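Local coordinates for protein caspase Nc (Drosophila melanogaster, PDB 2FP3) that acts as the initiator cysteine protease that starts the caspase cascade of apoptosis, including steroid-driven cell death during insect metamorphosis, at residues 117-122 with 161-166; 244-247 with 253-256; 260-265 with 277-282; 271-276 with 296-301. The protein carries 2 engineered substitutions. One frame throughout, in Å; residues are numbered along the deposited sequence.

Interaction 1 of 4, residues 117-122 with 161-166; sequences MVTSSS and KDHFQT
T119, H163 and F164 make up this contact, in which the last turn of helix 108-119 meets the turn D162-Q165 at the C-terminal side of helix 157-162. The methyl of T119 supplies the apolar part: CG2 lies 4.0 Å from F164 CE1, approaching the phenyl ring obliquely. The H163 ring lies beside the same threonine, but its orientation is uncertain, since it is probably turned over in the model, and its short approach to OG1 is doubtful. What does hold OG1 is L115 O one turn earlier in its own helix, a hydrogen bond made possible by placing OG1 between the backbone N and the carbonyl carbon (chi1 46°). CG2 is thereby left for the facing turn. At the helix end V118 O takes two donors from S121, just past the last turn: S121 N at 3.0 Å and S121 OG at 2.9 Å, while S121 serves as N-cap of helix 122-126. Across the contact a type I turn from D162 to Q165 carries H163 and F164. F164 also touches L179 of strand 177-181 and meets the F130 ring, placing the contact between helix 108-119, the turn D162-Q165 and the central sheet, a layering characteristic of the alpha/beta caspase fold.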
loop_
_atom_site.group_PDB
_atom_site.type_symbol
_atom_site.label_atom_id
_atom_site.label_comp_id
_atom_site.label_asym_id
_atom_site.label_seq_id
_atom_site.Cartn_x
_atom_site.Cartn_y
_atom_site.Cartn_z
ATOM N N MET A 117 11.810 10.770 -6.381
ATOM C CA MET A 117 12.118 11.796 -5.400
ATOM C C MET A 117 11.913 11.232 -3.988
ATOM O O MET A 117 12.672 11.507 -3.050
ATOM C CB MET A 117 11.184 12.985 -5.627
ATOM C CG MET A 117 11.798 14.350 -5.401
ATOM S SD MET A 117 10.568 15.659 -5.671
ATOM C CE MET A 117 10.350 15.578 -7.458
ATOM N N VAL A 118 10.868 10.433 -3.843
ATOM C CA VAL A 118 10.553 9.849 -2.562
ATOM C C VAL A 118 11.532 8.746 -2.185
ATOM O O VAL A 118 12.105 8.779 -1.094
ATOM C CB VAL A 118 9.103 9.331 -2.556
ATOM C CG1 VAL A 118 8.856 8.461 -1.336
ATOM C CG2 VAL A 118 8.147 10.528 -2.560
ATOM N N THR A 119 11.755 7.792 -3.086
ATOM C CA THR A 119 12.662 6.694 -2.782
ATOM C C THR A 119 14.103 7.145 -2.639
ATOM O O THR A 119 14.903 6.463 -2.008
ATOM C CB THR A 119 12.557 5.554 -3.819
ATOM O OG1 THR A 119 12.552 6.093 -5.146
ATOM C CG2 THR A 119 11.272 4.773 -3.601
ATOM N N SER A 120 14.429 8.301 -3.209
ATOM C CA SER A 120 15.774 8.859 -3.101
ATOM C C SER A 120 15.882 9.873 -1.957
ATOM O O SER A 120 16.956 10.435 -1.706
ATOM C CB SER A 120 16.166 9.541 -4.406
ATOM O OG SER A 120 16.730 8.598 -5.296
ATOM N N SER A 121 14.766 10.094 -1.266
ATOM C CA SER A 121 14.703 11.052 -0.173
ATOM C C SER A 121 15.505 10.668 1.065
ATOM O O SER A 121 15.697 9.487 1.378
ATOM C CB SER A 121 13.248 11.272 0.259
ATOM O OG SER A 121 12.831 10.294 1.211
ATOM N N SER A 122 15.967 11.685 1.774
ATOM C CA SER A 122 16.687 11.458 3.007
ATOM C C SER A 122 15.708 10.707 3.910
ATOM O O SER A 122 16.107 9.859 4.699
ATOM C CB SER A 122 17.078 12.799 3.647
ATOM O OG SER A 122 15.931 13.617 3.848
ATOM N N LYS A 161 6.833 -1.757 -10.545
ATOM C CA LYS A 161 7.502 -2.674 -9.623
ATOM C C LYS A 161 9.018 -2.590 -9.760
ATOM O O LYS A 161 9.736 -2.488 -8.763
ATOM C CB LYS A 161 7.074 -4.122 -9.879
ATOM C CG LYS A 161 5.601 -4.392 -9.677
ATOM C CD LYS A 161 5.246 -5.824 -10.024
ATOM C CE LYS A 161 3.743 -6.022 -9.966
ATOM N NZ LYS A 161 3.347 -7.444 -10.154
ATOM N N ASP A 162 9.490 -2.637 -11.002
ATOM C CA ASP A 162 10.914 -2.598 -11.306
ATOM C C ASP A 162 11.636 -1.425 -10.678
ATOM O O ASP A 162 12.839 -1.487 -10.425
ATOM C CB ASP A 162 11.113 -2.589 -12.820
ATOM C CG ASP A 162 10.864 -3.952 -13.445
ATOM O OD1 ASP A 162 9.888 -4.626 -13.050
ATOM O OD2 ASP A 162 11.643 -4.349 -14.337
ATOM N N HIS A 163 10.909 -0.350 -10.415
ATOM C CA HIS A 163 11.534 0.802 -9.803
ATOM C C HIS A 163 12.152 0.432 -8.458
ATOM O O HIS A 163 13.088 1.079 -7.998
ATOM C CB HIS A 163 10.519 1.921 -9.603
ATOM C CG HIS A 163 11.098 3.128 -8.938
ATOM N ND1 HIS A 163 11.043 3.325 -7.575
ATOM C CD2 HIS A 163 11.821 4.159 -9.439
ATOM C CE1 HIS A 163 11.709 4.423 -7.264
ATOM N NE2 HIS A 163 12.192 4.948 -8.377
ATOM N N PHE A 164 11.642 -0.629 -7.840
ATOM C CA PHE A 164 12.129 -1.045 -6.535
ATOM C C PHE A 164 13.250 -2.065 -6.533
ATOM O O PHE A 164 13.533 -2.668 -5.504
ATOM C CB PHE A 164 10.956 -1.529 -5.685
ATOM C CG PHE A 164 9.942 -0.453 -5.413
ATOM C CD1 PHE A 164 10.056 0.359 -4.289
ATOM C CD2 PHE A 164 8.908 -0.208 -6.321
ATOM C CE1 PHE A 164 9.151 1.409 -4.069
ATOM C CE2 PHE A 164 7.996 0.837 -6.113
ATOM C CZ PHE A 164 8.120 1.645 -4.985
ATOM N N GLN A 165 13.900 -2.257 -7.677
ATOM C CA GLN A 165 15.036 -3.178 -7.740
ATOM C C GLN A 165 16.163 -2.514 -6.941
ATOM O O GLN A 165 16.291 -1.285 -6.944
ATOM C CB GLN A 165 15.475 -3.393 -9.190
ATOM C CG GLN A 165 15.702 -2.104 -9.967
ATOM C CD GLN A 165 16.238 -2.347 -11.364
ATOM O OE1 GLN A 165 17.350 -2.851 -11.535
ATOM N NE2 GLN A 165 15.450 -1.991 -12.371
ATOM N N THR A 166 16.971 -3.321 -6.261
ATOM C CA THR A 166 18.064 -2.802 -5.439
ATOM C C THR A 166 18.883 -1.703 -6.119
ATOM O O THR A 166 19.308 -0.745 -5.475
ATOM C CB THR A 166 19.021 -3.925 -5.023
ATOM O OG1 THR A 166 19.794 -4.336 -6.154
ATOM C CG2 THR A 166 18.239 -5.116 -4.503
#

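Interaction 2 of 4, residues 244-247 with 253-256; sequences VTHR and SWYI
The imidazole of H246 and the six-membered ring of W254 form an oblique aromatic pair, with centroids 5.2 Å apart and planes inclined by 42°. That inclination makes the pair neither a parallel stack nor a T-shaped one, and each ring receives the other's nearest atom obliquely. The touching corner of the imidazole is CD2, which is 3.5 Å from W254 CZ3 and 3.7 Å from W254 CH2, so it straddles the outer bond of the benzo ring. W254 also forms a cation-pi contact with K286. Both rings stand on side chains whose CG is anti to the backbone N (chi1 -171° for H246), and the two side chains cross nearly at right angles. The loop leaving strand 233-237 is thus laid against the first turns of helix 251-266; in active caspases the loop at this place in the chain helps form the substrate groove, so an equivalent position is likely here. T245 flanks the pair, turning its CB toward the helix, and its OG1 makes a weak hydrogen bond of 2.9 Å to V244 O. On the polar side of the imidazole, H246 ND1 is hydrogen-bonded to D248 OD1, which limits rotation of the ring about its CB-CG bond.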
loop_
_atom_site.group_PDB
_atom_site.type_symbol
_atom_site.label_atom_id
_atom_site.label_comp_id
_atom_site.label_asym_id
_atom_site.label_seq_id
_atom_site.Cartn_x
_atom_site.Cartn_y
_atom_site.Cartn_z
ATOM N N VAL A 244 -18.424 -2.343 -8.898
ATOM C CA VAL A 244 -19.546 -1.750 -8.171
ATOM C C VAL A 244 -19.843 -2.574 -6.919
ATOM O O VAL A 244 -20.088 -3.779 -7.004
ATOM C CB VAL A 244 -20.817 -1.685 -9.052
ATOM C CG1 VAL A 244 -21.945 -0.998 -8.293
ATOM C CG2 VAL A 244 -20.515 -0.939 -10.346
ATOM N N THR A 245 -19.818 -1.922 -5.759
ATOM C CA THR A 245 -20.072 -2.598 -4.488
ATOM C C THR A 245 -20.672 -1.637 -3.464
ATOM O O THR A 245 -20.526 -0.421 -3.587
ATOM C CB THR A 245 -18.762 -3.181 -3.897
ATOM O OG1 THR A 245 -18.194 -4.117 -4.820
ATOM C CG2 THR A 245 -19.027 -3.887 -2.575
ATOM N N HIS A 246 -21.353 -2.188 -2.461
ATOM C CA HIS A 246 -21.954 -1.390 -1.397
ATOM C C HIS A 246 -22.909 -0.334 -1.954
ATOM O O HIS A 246 -23.102 0.718 -1.354
ATOM C CB HIS A 246 -20.834 -0.731 -0.575
ATOM C CG HIS A 246 -21.302 -0.053 0.675
ATOM N ND1 HIS A 246 -21.948 1.164 0.669
ATOM C CD2 HIS A 246 -21.203 -0.418 1.975
ATOM C CE1 HIS A 246 -22.226 1.521 1.910
ATOM N NE2 HIS A 246 -21.784 0.578 2.722
ATOM N N ARG A 247 -23.506 -0.631 -3.105
ATOM C CA ARG A 247 -24.445 0.270 -3.776
ATOM C C ARG A 247 -23.840 1.620 -4.174
ATOM O O ARG A 247 -24.335 2.277 -5.090
ATOM C CB ARG A 247 -25.687 0.516 -2.905
ATOM C CG ARG A 247 -25.587 1.734 -1.993
ATOM C CD ARG A 247 -26.928 2.106 -1.383
ATOM N NE ARG A 247 -26.863 3.376 -0.665
ATOM C CZ ARG A 247 -26.199 3.560 0.470
ATOM N NH1 ARG A 247 -25.536 2.553 1.027
ATOM N NH2 ARG A 247 -26.190 4.753 1.050
ATOM N N SER A 253 -11.978 0.228 -3.012
ATOM C CA SER A 253 -12.326 1.110 -1.903
ATOM C C SER A 253 -12.770 0.279 -0.707
ATOM O O SER A 253 -12.481 0.623 0.438
ATOM C CB SER A 253 -13.453 2.067 -2.317
ATOM O OG SER A 253 -13.050 2.913 -3.385
ATOM N N TRP A 254 -13.470 -0.818 -0.981
ATOM C CA TRP A 254 -13.947 -1.711 0.068
ATOM C C TRP A 254 -12.747 -2.466 0.638
ATOM O O TRP A 254 -12.660 -2.714 1.841
ATOM C CB TRP A 254 -14.973 -2.689 -0.505
ATOM C CG TRP A 254 -15.794 -3.352 0.543
ATOM C CD1 TRP A 254 -15.891 -4.690 0.783
ATOM C CD2 TRP A 254 -16.635 -2.708 1.510
ATOM N NE1 TRP A 254 -16.741 -4.923 1.840
ATOM C CE2 TRP A 254 -17.212 -3.723 2.304
ATOM C CE3 TRP A 254 -16.957 -1.371 1.782
ATOM C CZ2 TRP A 254 -18.093 -3.444 3.356
ATOM C CZ3 TRP A 254 -17.834 -1.094 2.829
ATOM C CH2 TRP A 254 -18.392 -2.127 3.601
ATOM N N TYR A 255 -11.823 -2.831 -0.247
ATOM C CA TYR A 255 -10.597 -3.515 0.141
ATOM C C TYR A 255 -9.829 -2.588 1.086
ATOM O O TYR A 255 -9.431 -2.983 2.186
ATOM C CB TYR A 255 -9.742 -3.789 -1.096
ATOM C CG TYR A 255 -8.366 -4.308 -0.770
ATOM C CD1 TYR A 255 -8.148 -5.666 -0.547
ATOM C CD2 TYR A 255 -7.276 -3.444 -0.680
ATOM C CE1 TYR A 255 -6.882 -6.155 -0.251
ATOM C CE2 TYR A 255 -6.000 -3.923 -0.381
ATOM C CZ TYR A 255 -5.811 -5.282 -0.173
ATOM O OH TYR A 255 -4.549 -5.780 0.070
ATOM N N ILE A 256 -9.628 -1.350 0.643
ATOM C CA ILE A 256 -8.921 -0.347 1.430
ATOM C C ILE A 256 -9.568 -0.089 2.784
ATOM O O ILE A 256 -8.879 -0.037 3.808
ATOM C CB ILE A 256 -8.834 0.990 0.681
ATOM C CG1 ILE A 256 -7.817 0.880 -0.446
ATOM C CG2 ILE A 256 -8.419 2.100 1.631
ATOM C CD1 ILE A 256 -7.766 2.103 -1.312
#

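Interaction 3 of 4, residues 260-265 with 277-282; sequences CQVMAD and KKTSEA
Helices 251-266 and 272-284 follow each other with only a short link between them, and they pack together in the caspase domain, in the part of the chain consistent with the small (p10) subunit. Their closest backbone approach within the two segments is at V262 and T279, whose CA atoms are 6.5 Å apart. V262 is the residue directed at the neighbouring helix. Its CG1, anti to the backbone N (chi1 177°), lies 3.8 Å from K278 CB, while its CB lies 4.0 Å from T279 OG1. The valine therefore uses one methyl against the base of the lysine and its branch point against the threonine. K278 begins by facing the partner helix, but its chain bends at chi2 (-61°) and the amine leaves the interface. There NZ forms a salt bridge of 3.3 Å with E281 OE1, one turn on, reaching that oxygen on its syn side and slightly out of the carboxylate plane. T279 OG1 in turn is hydrogen-bonded to I275 O in its own helix. V262 additionally touches I275, which extends the apolar seam toward the start of helix 272-284. Since the polar ends of K278 and T279 are both engaged within their own helix, what joins the two segments is van der Waals contact of the valine carbons with the lysine CB and the threonine OG1, without a directional bond across the gap.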
loop_
_atom_site.group_PDB
_atom_site.type_symbol
_atom_site.label_atom_id
_atom_site.label_comp_id
_atom_site.label_asym_id
_atom_site.label_seq_id
_atom_site.Cartn_x
_atom_site.Cartn_y
_atom_site.Cartn_z
ATOM N N CYS A 260 -7.890 -0.881 6.442
ATOM C CA CYS A 260 -7.668 0.074 7.511
ATOM C C CYS A 260 -8.378 -0.367 8.776
ATOM O O CYS A 260 -7.859 -0.174 9.880
ATOM C CB CYS A 260 -8.151 1.459 7.098
ATOM S SG CYS A 260 -7.192 2.193 5.754
ATOM N N GLN A 261 -9.561 -0.963 8.629
ATOM C CA GLN A 261 -10.291 -1.424 9.805
ATOM C C GLN A 261 -9.488 -2.513 10.499
ATOM O O GLN A 261 -9.246 -2.435 11.707
ATOM C CB GLN A 261 -11.677 -1.966 9.425
ATOM C CG GLN A 261 -12.542 -0.975 8.655
ATOM C CD GLN A 261 -13.974 -1.461 8.444
ATOM O OE1 GLN A 261 -14.207 -2.614 8.068
ATOM N NE2 GLN A 261 -14.938 -0.571 8.672
ATOM N N VAL A 262 -9.074 -3.520 9.728
ATOM C CA VAL A 262 -8.293 -4.646 10.250
ATOM C C VAL A 262 -6.956 -4.173 10.817
ATOM O O VAL A 262 -6.479 -4.688 11.829
ATOM C CB VAL A 262 -8.018 -5.698 9.146
ATOM C CG1 VAL A 262 -7.128 -6.822 9.695
ATOM C CG2 VAL A 262 -9.341 -6.257 8.621
ATOM N N MET A 263 -6.339 -3.204 10.148
ATOM C CA MET A 263 -5.079 -2.659 10.621
ATOM C C MET A 263 -5.334 -1.989 11.976
ATOM O O MET A 263 -4.611 -2.230 12.938
ATOM C CB MET A 263 -4.537 -1.632 9.618
ATOM C CG MET A 263 -3.840 -2.229 8.407
ATOM S SD MET A 263 -2.239 -2.958 8.850
ATOM C CE MET A 263 -1.209 -1.485 8.823
ATOM N N ALA A 264 -6.377 -1.166 12.045
ATOM C CA ALA A 264 -6.724 -0.458 13.273
ATOM C C ALA A 264 -6.926 -1.377 14.470
ATOM O O ALA A 264 -6.500 -1.055 15.580
ATOM C CB ALA A 264 -7.976 0.371 13.055
ATOM N N ASP A 265 -7.569 -2.521 14.252
ATOM C CA ASP A 265 -7.827 -3.447 15.348
ATOM C C ASP A 265 -6.734 -4.472 15.616
ATOM O O ASP A 265 -6.618 -4.970 16.737
ATOM C CB ASP A 265 -9.159 -4.172 15.124
ATOM C CG ASP A 265 -10.349 -3.205 15.010
ATOM O OD1 ASP A 265 -10.462 -2.287 15.858
ATOM O OD2 ASP A 265 -11.174 -3.368 14.083
ATOM N N LYS A 277 -4.379 -11.490 4.960
ATOM C CA LYS A 277 -5.267 -12.638 4.808
ATOM C C LYS A 277 -6.607 -12.281 5.450
ATOM O O LYS A 277 -7.658 -12.590 4.893
ATOM C CB LYS A 277 -4.702 -13.886 5.480
ATOM C CG LYS A 277 -3.512 -14.521 4.770
ATOM C CD LYS A 277 -2.976 -15.656 5.633
ATOM C CE LYS A 277 -1.543 -16.008 5.314
ATOM N NZ LYS A 277 -0.599 -14.915 5.567
ATOM N N LYS A 278 -6.564 -11.620 6.607
ATOM C CA LYS A 278 -7.785 -11.199 7.300
ATOM C C LYS A 278 -8.539 -10.220 6.415
ATOM O O LYS A 278 -9.755 -10.285 6.296
ATOM C CB LYS A 278 -7.461 -10.505 8.626
ATOM C CG LYS A 278 -8.172 -11.087 9.847
ATOM C CD LYS A 278 -9.687 -11.000 9.745
ATOM C CE LYS A 278 -10.348 -11.732 10.909
ATOM N NZ LYS A 278 -11.814 -11.905 10.720
ATOM N N THR A 279 -7.810 -9.302 5.795
ATOM C CA THR A 279 -8.438 -8.334 4.916
ATOM C C THR A 279 -9.125 -9.065 3.762
ATOM O O THR A 279 -10.300 -8.821 3.474
ATOM C CB THR A 279 -7.394 -7.349 4.361
ATOM O OG1 THR A 279 -6.742 -6.698 5.451
ATOM C CG2 THR A 279 -8.046 -6.299 3.478
ATOM N N SER A 280 -8.392 -9.972 3.119
ATOM C CA SER A 280 -8.916 -10.737 1.987
ATOM C C SER A 280 -10.099 -11.618 2.354
ATOM O O SER A 280 -10.985 -11.841 1.542
ATOM C CB SER A 280 -7.821 -11.612 1.389
ATOM O OG SER A 280 -8.361 -12.569 0.493
ATOM N N GLU A 281 -10.103 -12.135 3.570
ATOM C CA GLU A 281 -11.185 -12.987 4.016
ATOM C C GLU A 281 -12.404 -12.117 4.279
ATOM O O GLU A 281 -13.530 -12.467 3.920
ATOM C CB GLU A 281 -10.789 -13.694 5.304
ATOM C CG GLU A 281 -11.856 -14.620 5.835
ATOM C CD GLU A 281 -11.871 -14.658 7.339
ATOM O OE1 GLU A 281 -12.246 -13.634 7.957
ATOM O OE2 GLU A 281 -11.498 -15.705 7.902
ATOM N N ALA A 282 -12.158 -10.976 4.913
ATOM C CA ALA A 282 -13.204 -10.025 5.258
ATOM C C ALA A 282 -13.886 -9.451 4.027
ATOM O O ALA A 282 -15.093 -9.603 3.847
ATOM C CB ALA A 282 -12.616 -8.905 6.088
#

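Interaction 4 of 4, residues 271-276 with 296-301; sequences DLEDIL and GAYDNL
Y298 and E273 come together through their first torsions: Y298 CG stands between its backbone N and carbonyl carbon (chi1 66°), directing the ring at the helix, while E273 CG lies beside the backbone N (chi1 -76°) and the rest of the chain extends toward the strand. The two belong to a helix-on-sheet layer of the caspase fold, in which helix 272-284 lies against strand 297-301, an end strand of the sheet within this chain that pairs antiparallel with 233-237. In related caspases the corresponding edge strand lies at the dimer interface. The segment axes approach to 10.0 Å and run in nearly opposite directions. The shorter of the two hydrogen bonds across the contact runs from Y298 OH to E273 OE1, at 2.8 Å. It uses the anti lone pair of OE1, which sits at the ring edge, with the carboxylate almost perpendicular to the ring. N300 ND2 adds a weak hydrogen bond of 3.2 Å to the same OE1, so one oxygen receives two donors from residues two apart on the strand. N300 OD1 is held by F303 N. K277 NZ is hydrogen-bonded to Y298 OH, and its positive charge would tend to polarise that hydroxyl toward the carboxylate. L276 places CD1 over one face of the tyrosine ring, offset toward its rim: the methyl makes a CH-pi contact 17° off the ring normal, 3.8 Å from Y298 CG. At the helix start D271 is the N-cap, its OD1 accepting from D274 N at 3.2 Å, with the donor above the carboxylate plane.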
loop_
_atom_site.group_PDB
_atom_site.type_symbol
_atom_site.label_atom_id
_atom_site.label_comp_id
_atom_site.label_asym_id
_atom_site.label_seq_id
_atom_site.Cartn_x
_atom_site.Cartn_y
_atom_site.Cartn_z
ATOM N N ASP A 271 1.204 -9.541 12.525
ATOM C CA ASP A 271 2.060 -9.228 11.393
ATOM C C ASP A 271 1.243 -8.927 10.134
ATOM O O ASP A 271 0.097 -9.363 10.014
ATOM C CB ASP A 271 3.043 -10.388 11.165
ATOM C CG ASP A 271 2.364 -11.667 10.688
ATOM O OD1 ASP A 271 2.216 -11.847 9.459
ATOM O OD2 ASP A 271 1.975 -12.494 11.540
ATOM N N LEU A 272 1.837 -8.177 9.207
ATOM C CA LEU A 272 1.169 -7.779 7.964
ATOM C C LEU A 272 0.518 -8.888 7.147
ATOM O O LEU A 272 -0.633 -8.755 6.728
ATOM C CB LEU A 272 2.131 -6.995 7.051
ATOM C CG LEU A 272 1.450 -6.478 5.771
ATOM C CD1 LEU A 272 0.237 -5.663 6.149
ATOM C CD2 LEU A 272 2.408 -5.647 4.928
ATOM N N GLU A 273 1.238 -9.975 6.904
ATOM C CA GLU A 273 0.668 -11.052 6.112
ATOM C C GLU A 273 -0.594 -11.652 6.713
ATOM O O GLU A 273 -1.492 -12.073 5.972
ATOM C CB GLU A 273 1.705 -12.135 5.830
ATOM C CG GLU A 273 2.681 -11.704 4.759
ATOM C CD GLU A 273 3.531 -12.839 4.238
ATOM O OE1 GLU A 273 3.004 -13.689 3.493
ATOM O OE2 GLU A 273 4.729 -12.878 4.570
ATOM N N ASP A 274 -0.676 -11.676 8.043
ATOM C CA ASP A 274 -1.875 -12.192 8.702
ATOM C C ASP A 274 -3.002 -11.193 8.457
ATOM O O ASP A 274 -4.141 -11.562 8.162
ATOM C CB ASP A 274 -1.641 -12.340 10.207
ATOM C CG ASP A 274 -1.190 -13.729 10.595
ATOM O OD1 ASP A 274 -0.635 -14.447 9.739
ATOM O OD2 ASP A 274 -1.382 -14.103 11.766
ATOM N N ILE A 275 -2.665 -9.917 8.574
ATOM C CA ILE A 275 -3.626 -8.854 8.366
ATOM C C ILE A 275 -4.171 -8.872 6.938
ATOM O O ILE A 275 -5.364 -8.673 6.734
ATOM C CB ILE A 275 -2.981 -7.491 8.699
ATOM C CG1 ILE A 275 -2.895 -7.347 10.227
ATOM C CG2 ILE A 275 -3.780 -6.353 8.074
ATOM C CD1 ILE A 275 -2.110 -6.132 10.710
ATOM N N LEU A 276 -3.299 -9.120 5.958
ATOM C CA LEU A 276 -3.715 -9.172 4.554
ATOM C C LEU A 276 -4.651 -10.353 4.327
ATOM O O LEU A 276 -5.605 -10.240 3.573
ATOM C CB LEU A 276 -2.502 -9.280 3.613
ATOM C CG LEU A 276 -1.605 -8.043 3.494
ATOM C CD1 LEU A 276 -0.422 -8.335 2.601
ATOM C CD2 LEU A 276 -2.397 -6.877 2.939
ATOM N N GLY A 296 -9.321 -10.556 -2.076
ATOM C CA GLY A 296 -7.979 -10.039 -1.836
ATOM C C GLY A 296 -6.850 -11.002 -2.152
ATOM O O GLY A 296 -7.006 -12.215 -2.013
ATOM N N ALA A 297 -5.705 -10.462 -2.569
ATOM C CA ALA A 297 -4.545 -11.283 -2.914
ATOM C C ALA A 297 -3.238 -10.487 -2.850
ATOM O O ALA A 297 -3.250 -9.264 -2.901
ATOM C CB ALA A 297 -4.725 -11.861 -4.321
ATOM N N TYR A 298 -2.108 -11.178 -2.725
ATOM C CA TYR A 298 -0.812 -10.504 -2.701
ATOM C C TYR A 298 0.307 -11.460 -3.076
ATOM O O TYR A 298 0.172 -12.670 -2.906
ATOM C CB TYR A 298 -0.519 -9.912 -1.314
ATOM C CG TYR A 298 -0.339 -10.942 -0.209
ATOM C CD1 TYR A 298 -1.431 -11.414 0.528
ATOM C CD2 TYR A 298 0.933 -11.414 0.127
ATOM C CE1 TYR A 298 -1.258 -12.314 1.582
ATOM C CE2 TYR A 298 1.113 -12.318 1.169
ATOM C CZ TYR A 298 0.020 -12.761 1.896
ATOM O OH TYR A 298 0.216 -13.631 2.948
ATOM N N ASP A 299 1.410 -10.913 -3.585
ATOM C CA ASP A 299 2.562 -11.731 -3.949
ATOM C C ASP A 299 3.694 -11.504 -2.963
ATOM O O ASP A 299 4.049 -10.359 -2.654
ATOM C CB ASP A 299 3.095 -11.394 -5.340
ATOM C CG ASP A 299 2.024 -11.355 -6.390
ATOM O OD1 ASP A 299 1.082 -12.175 -6.333
ATOM O OD2 ASP A 299 2.141 -10.500 -7.285
ATOM N N ASN A 300 4.265 -12.601 -2.478
ATOM C CA ASN A 300 5.375 -12.532 -1.545
ATOM C C ASN A 300 6.652 -12.698 -2.369
ATOM O O ASN A 300 6.948 -13.797 -2.846
ATOM C CB ASN A 300 5.267 -13.654 -0.511
ATOM C CG ASN A 300 6.246 -13.484 0.621
ATOM O OD1 ASN A 300 7.408 -13.165 0.392
ATOM N ND2 ASN A 300 5.788 -13.701 1.855
ATOM N N LEU A 301 7.389 -11.604 -2.558
ATOM C CA LEU A 301 8.628 -11.647 -3.327
ATOM C C LEU A 301 9.800 -11.615 -2.358
ATOM O O LEU A 301 10.366 -10.560 -2.065
ATOM C CB LEU A 301 8.709 -10.454 -4.278
ATOM C CG LEU A 301 7.488 -10.173 -5.159
ATOM C CD1 LEU A 301 7.768 -8.972 -6.063
ATOM C CD2 LEU A 301 7.173 -11.395 -5.998
#

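Overall arrangement
Along the chain, interaction 1 closes before the others open, 2 follows, and 3 and 4 interleave, since 271-276 lies between 260-265 and 277-282, and both use helix 272-284. Interactions 2 and 3 share helix 251-266, with centres 14 Å apart; 3 and 4 lie closest, centres 11 Å apart, and are joined by probable hydrogen bonds S280 OG to G296 O and K277 NZ to Y298 OH. Interaction 1 lies on the other side of the chain's centre from 2 and 3, centres 30 and 27 Å away. Together they sample both helical layers of the caspase domain: 1 on one, 2 and 3 on the other, with 4 tying the latter to the sheet.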